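Local coordinates for thioredoxin-like protein (Klebsiella pneumoniae subsp. pneumoniae MGH 78578, PDB 3TY1) that is of unproven function but probably binds carbohydrate, as expected of a putative aldose 1-epimerase of the galactose mutarotase clan, at residues E46-L51 and S64-M69; S85-V90 and G109-M114. All blocks are in the same frame, centred on the assembly; numbering follows the deposited sequence.

Interaction 1 of 2, residues E46-L51 and S64-M69; sequences EGSKIL and SPTRGM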
loop_
_atom_site.group_PDB
_atom_site.type_symbol
_atom_site.label_atom_id
_atom_site.label_comp_id
_atom_site.label_asym_id
_atom_site.label_seq_id
_atom_site.Cartn_x
_atom_site.Cartn_y
_atom_site.Cartn_z
ATOM N N GLU A 46 6.929 5.593 9.043
ATOM C CA GLU A 46 8.190 5.584 8.316
ATOM C C GLU A 46 8.105 6.386 7.009
ATOM O O GLU A 46 7.273 6.109 6.177
ATOM C CB GLU A 46 8.659 4.166 7.992
ATOM C CG GLU A 46 10.015 4.127 7.227
ATOM C CD GLU A 46 11.179 4.896 7.932
ATOM O OE1 GLU A 46 11.378 4.702 9.137
ATOM O OE2 GLU A 46 11.905 5.656 7.275
ATOM N N GLY A 47 8.929 7.414 6.899
ATOM C CA GLY A 47 8.972 8.253 5.698
ATOM C C GLY A 47 7.992 9.415 5.684
ATOM O O GLY A 47 8.085 10.238 4.813
ATOM N N SER A 48 7.067 9.494 6.647
ATOM C CA SER A 48 6.113 10.582 6.719
ATOM C C SER A 48 6.798 11.880 7.058
ATOM O O SER A 48 7.701 11.893 7.873
ATOM C CB SER A 48 5.061 10.333 7.792
ATOM O OG SER A 48 4.191 9.274 7.406
ATOM N N LYS A 49 6.372 12.978 6.426
ATOM C CA LYS A 49 6.922 14.288 6.770
ATOM C C LYS A 49 5.934 15.143 7.568
ATOM O O LYS A 49 4.710 15.044 7.378
ATOM C CB LYS A 49 7.250 15.024 5.514
ATOM C CG LYS A 49 8.335 14.434 4.635
ATOM C CD LYS A 49 8.434 15.195 3.304
ATOM C CE LYS A 49 7.329 14.780 2.293
ATOM N NZ LYS A 49 7.341 15.600 1.055
ATOM N N ILE A 50 6.479 15.966 8.455
ATOM C CA ILE A 50 5.747 17.056 9.087
ATOM C C ILE A 50 6.463 18.355 8.757
ATOM O O ILE A 50 7.697 18.367 8.520
ATOM C CB ILE A 50 5.559 16.919 10.629
ATOM C CG1 ILE A 50 6.868 16.741 11.364
ATOM C CG2 ILE A 50 4.554 15.781 10.922
ATOM C CD1 ILE A 50 6.717 16.850 12.885
ATOM N N LEU A 51 5.682 19.432 8.706
ATOM C CA LEU A 51 6.217 20.753 8.423
ATOM C C LEU A 51 5.582 21.671 9.455
ATOM O O LEU A 51 4.345 21.732 9.560
ATOM C CB LEU A 51 5.908 21.152 6.983
ATOM C CG LEU A 51 6.257 22.544 6.480
ATOM C CD1 LEU A 51 7.723 22.825 6.607
ATOM C CD2 LEU A 51 5.792 22.653 4.955
ATOM N N SER A 64 1.198 18.119 7.715
ATOM C CA SER A 64 1.872 16.984 7.115
ATOM C C SER A 64 1.758 16.971 5.593
ATOM O O SER A 64 0.680 16.703 5.066
ATOM C CB SER A 64 1.339 15.670 7.685
ATOM O OG SER A 64 2.001 14.626 7.006
ATOM N N PRO A 65 2.873 17.224 4.875
ATOM C CA PRO A 65 2.862 17.127 3.422
ATOM C C PRO A 65 2.596 15.724 2.883
ATOM O O PRO A 65 2.108 15.567 1.768
ATOM C CB PRO A 65 4.270 17.569 3.051
ATOM C CG PRO A 65 4.640 18.516 4.183
ATOM C CD PRO A 65 4.130 17.842 5.351
ATOM N N THR A 66 2.955 14.698 3.643
ATOM C CA THR A 66 2.682 13.329 3.261
ATOM C C THR A 66 1.185 13.033 3.271
ATOM O O THR A 66 0.713 12.199 2.491
ATOM C CB THR A 66 3.407 12.401 4.238
ATOM O OG1 THR A 66 4.786 12.750 4.205
ATOM C CG2 THR A 66 3.250 10.916 3.859
ATOM N N ARG A 67 0.460 13.681 4.202
ATOM C CA ARG A 67 -0.979 13.481 4.391
ATOM C C ARG A 67 -1.775 14.701 3.903
ATOM O O ARG A 67 -2.433 15.382 4.684
ATOM C CB ARG A 67 -1.246 13.160 5.872
ATOM C CG ARG A 67 -0.538 11.840 6.354
ATOM C CD ARG A 67 -0.880 11.462 7.781
ATOM N NE ARG A 67 -2.325 11.324 7.922
ATOM C CZ ARG A 67 -3.080 10.348 7.432
ATOM N NH1 ARG A 67 -2.539 9.287 6.795
ATOM N NH2 ARG A 67 -4.411 10.447 7.576
ATOM N N GLY A 68 -1.579 15.033 2.619
ATOM C CA GLY A 68 -2.375 16.038 1.874
ATOM C C GLY A 68 -2.344 17.456 2.406
ATOM O O GLY A 68 -3.237 18.227 2.133
HETATM N N MSE A 69 -1.300 17.780 3.163
HETATM C CA MSE A 69 -1.192 19.069 3.860
HETATM C C MSE A 69 -2.252 19.257 4.951
HETATM O O MSE A 69 -2.545 20.397 5.368
HETATM C CB MSE A 69 -1.174 20.247 2.884
HETATM C CG MSE A 69 -0.270 20.120 1.701
HETATM SE SE MSE A 69 1.588 20.207 2.036
HETATM C CE MSE A 69 1.820 22.091 2.598
#
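Two hydroxyls, those of Thr66 and Ser64, take hold of the backbone N and O of a single residue, Lys49, and show how a turn can continue the pairing of strands that have begun to part. Thr66 OG1 accepts from Lys49 N at 2.7 Å in a nearly straight bond, with an N-H...O angle of 166°. The torsion explains the reach: with OG1 anti to its own carbonyl carbon (chi1 -56°), the hydroxyl faces Lys49 while CG2 lies against Ser48, 4.0 Å from Ser48 OG, which is itself hydrogen-bonded to Val90 O. Ser64 meets the next peptide group: its OG donates to Lys49 O at 2.8 Å, almost head-on to the carbonyl (176°). The same Ser64 OG receives a weak bond from Arg67 N, which ties the hydroxyl into its own turn.

The setting is the six-stranded antiparallel sheet, where strand 49-55 pairs with strand 60-64 and the chain then turns through 65-69 before strand 70-76. At this edge of the pairing, side-chain oxygens meet the backbone of Lys49.

The aliphatic chain of Lys49 runs across Thr66 and Pro65 at about a right angle to each. It bends at chi3, so that CE comes within 3.8 Å of Thr66 OG1, and its NZ goes on to a salt bridge with Asp15. The pyrrolidine of Pro65 is wedged beside the strand: CD rests 3.5 Å from Lys49 O, and CG packs on Leu51 CB at 4.0 Å. Val147 of strand 146-152 touches both Leu51 and Pro65, joining this corner to the large ten-stranded sheet.

Interaction 2 of 2, residues S85-V90 and G109-M114; sequences SPVKEV and GFNEMM
Asn111 and Ser85 carry the contact between two irregular loops, each using a side-chain donor to reach a backbone carbonyl of the other. Ser85 opens an ST turn: its OG accepts from Val87 N at 3.1 Å and donates to Phe110 O at 2.6 Å, the latter bond lying in the carbonyl plane. One hydroxyl thus closes the turn and fastens it to the facing loop; OG anti to the backbone N (chi1 172°) aims it there.

The amide of Asn111 reaches in the reverse direction. Its ND2 donates to Val87 O at 2.9 Å, with that oxygen lying in the amide plane, although the nitrogen itself stands well above the plane of the Val87 carbonyl. Glu89 O is also near, 3.0 Å from Asn111 ND2. Carbon atoms also meet: Ser85 CB against Asn111 CB, and Val87 CG1 against the backbone of Gly109.

Further out, Asn111 N is held by Glu112 OE1, which approaches the edge of the Phe110 ring in its plane. Lys88 NZ folds back to donate to Ser85 O. The Phe110 ring meets those of Trp83, Trp106 and His211, and also Phe170 of the second subunit, so this aromatic cluster extends across the subunit interface. The loop then runs into strand 114-119 through a classic beta bulge at the selenomethionines Met113 and Met114, which both face Leu71. A water bridges the loops beside Asn111, donating to Glu89 O at 2.9 Å and to Gly109 O at 2.6 Å.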
loop_
_atom_site.group_PDB
_atom_site.type_symbol
_atom_site.label_atom_id
_atom_site.label_comp_id
_atom_site.label_asym_id
_atom_site.label_seq_id
_atom_site.Cartn_x
_atom_site.Cartn_y
_atom_site.Cartn_z
ATOM N N SER A 85 -6.193 11.504 19.551
ATOM C CA SER A 85 -6.728 10.295 18.935
ATOM C C SER A 85 -5.966 9.078 19.442
ATOM O O SER A 85 -4.795 9.206 19.843
ATOM C CB SER A 85 -6.555 10.427 17.447
ATOM O OG SER A 85 -6.866 9.267 16.728
ATOM N N PRO A 86 -6.599 7.878 19.407
ATOM C CA PRO A 86 -5.804 6.677 19.631
ATOM C C PRO A 86 -4.692 6.448 18.603
ATOM O O PRO A 86 -3.778 5.685 18.883
ATOM C CB PRO A 86 -6.848 5.547 19.542
ATOM C CG PRO A 86 -7.997 6.126 18.707
ATOM C CD PRO A 86 -8.030 7.548 19.197
ATOM N N VAL A 87 -4.817 7.012 17.406
ATOM C CA VAL A 87 -3.814 6.911 16.341
ATOM C C VAL A 87 -2.771 8.033 16.653
ATOM O O VAL A 87 -3.039 9.236 16.466
ATOM C CB VAL A 87 -4.421 7.130 14.944
ATOM C CG1 VAL A 87 -3.319 7.094 13.858
ATOM C CG2 VAL A 87 -5.540 6.112 14.649
ATOM N N LYS A 88 -1.630 7.637 17.182
ATOM C CA LYS A 88 -0.597 8.570 17.613
ATOM C C LYS A 88 0.432 8.844 16.514
ATOM O O LYS A 88 1.094 9.860 16.532
ATOM C CB LYS A 88 0.133 8.036 18.832
ATOM C CG LYS A 88 -0.740 7.685 20.012
ATOM C CD LYS A 88 -1.379 8.853 20.663
ATOM C CE LYS A 88 -2.234 8.423 21.898
ATOM N NZ LYS A 88 -3.335 9.473 22.163
ATOM N N GLU A 89 0.536 7.971 15.543
ATOM C CA GLU A 89 1.515 8.128 14.468
ATOM C C GLU A 89 0.952 8.982 13.315
ATOM O O GLU A 89 -0.252 9.027 13.127
ATOM C CB GLU A 89 1.867 6.724 13.964
ATOM C CG GLU A 89 2.745 6.032 15.073
ATOM C CD GLU A 89 3.117 4.589 14.795
ATOM O OE1 GLU A 89 2.787 4.040 13.702
ATOM O OE2 GLU A 89 3.722 4.009 15.728
ATOM N N VAL A 90 1.866 9.624 12.585
ATOM C CA VAL A 90 1.588 10.315 11.347
ATOM C C VAL A 90 1.736 9.221 10.270
ATOM O O VAL A 90 2.838 8.998 9.723
ATOM C CB VAL A 90 2.569 11.492 11.143
ATOM C CG1 VAL A 90 2.278 12.238 9.792
ATOM C CG2 VAL A 90 2.520 12.458 12.401
ATOM N N GLY A 109 -5.713 6.243 10.159
ATOM C CA GLY A 109 -4.848 7.424 10.099
ATOM C C GLY A 109 -5.343 8.691 10.776
ATOM O O GLY A 109 -4.607 9.689 10.853
ATOM N N PHE A 110 -6.543 8.641 11.339
ATOM C CA PHE A 110 -7.222 9.876 11.761
ATOM C C PHE A 110 -6.836 10.384 13.120
ATOM O O PHE A 110 -7.176 9.785 14.163
ATOM C CB PHE A 110 -8.759 9.721 11.641
ATOM C CG PHE A 110 -9.550 10.972 12.008
ATOM C CD1 PHE A 110 -9.149 12.225 11.593
ATOM C CD2 PHE A 110 -10.758 10.869 12.674
ATOM C CE1 PHE A 110 -9.902 13.383 11.895
ATOM C CE2 PHE A 110 -11.497 11.997 12.973
ATOM C CZ PHE A 110 -11.069 13.251 12.580
ATOM N N ASN A 111 -6.065 11.483 13.108
ATOM C CA ASN A 111 -5.720 12.194 14.328
ATOM C C ASN A 111 -5.568 13.724 14.193
ATOM O O ASN A 111 -5.184 14.398 15.140
ATOM C CB ASN A 111 -4.458 11.584 14.907
ATOM C CG ASN A 111 -3.265 11.725 13.977
ATOM O OD1 ASN A 111 -3.258 12.571 13.040
ATOM N ND2 ASN A 111 -2.215 10.958 14.278
ATOM N N GLU A 112 -5.979 14.259 13.055
ATOM C CA GLU A 112 -5.667 15.625 12.697
ATOM C C GLU A 112 -6.695 16.650 13.187
ATOM O O GLU A 112 -7.850 16.345 13.417
ATOM C CB GLU A 112 -5.535 15.720 11.167
ATOM C CG GLU A 112 -4.513 14.797 10.543
ATOM C CD GLU A 112 -5.070 13.480 9.973
ATOM O OE1 GLU A 112 -6.041 12.915 10.520
ATOM O OE2 GLU A 112 -4.522 13.011 8.966
HETATM N N MSE A 113 -6.207 17.872 13.316
HETATM C CA MSE A 113 -6.975 19.045 13.615
HETATM C C MSE A 113 -7.782 19.483 12.379
HETATM O O MSE A 113 -8.897 19.979 12.531
HETATM C CB MSE A 113 -6.043 20.155 14.101
HETATM C CG MSE A 113 -6.729 21.438 14.465
HETATM SE SE MSE A 113 -6.801 22.766 13.016
HETATM C CE MSE A 113 -8.572 23.089 13.101
HETATM N N MSE A 114 -7.229 19.340 11.172
HETATM C CA MSE A 114 -7.998 19.689 9.942
HETATM C C MSE A 114 -7.649 18.720 8.798
HETATM O O MSE A 114 -6.510 18.673 8.369
HETATM C CB MSE A 114 -7.781 21.174 9.539
HETATM C CG MSE A 114 -8.910 21.838 8.727
HETATM SE SE MSE A 114 -9.085 21.062 6.966
HETATM C CE MSE A 114 -7.395 21.686 6.215
HETATM O O HOH W 1 -4.542 13.504 17.649
HETATM O O HOH W 2 -2.020 9.644 10.939
#

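How the interactions relate
Both contacts are largely buried, on the same side of the chain's centre and about 12 Å apart between centres, yet they serve different parts of the fold. Interaction 1 joins a strand to the turn after its neighbour, and packs partly through proline, leucine and lysine carbons; interaction 2 joins two loops, chiefly by hydrogen bonds from side chains, and adds a bridging water, close to the second subunit. In each, side-chain groups bond to backbone where the two segments do not pair backbone to backbone. The two touch directly: Arg67 NH2 forms a salt bridge with Glu112 OE2 at 2.9 Å, and Val90 CG1 packs 3.7 Å from Ser64 OG.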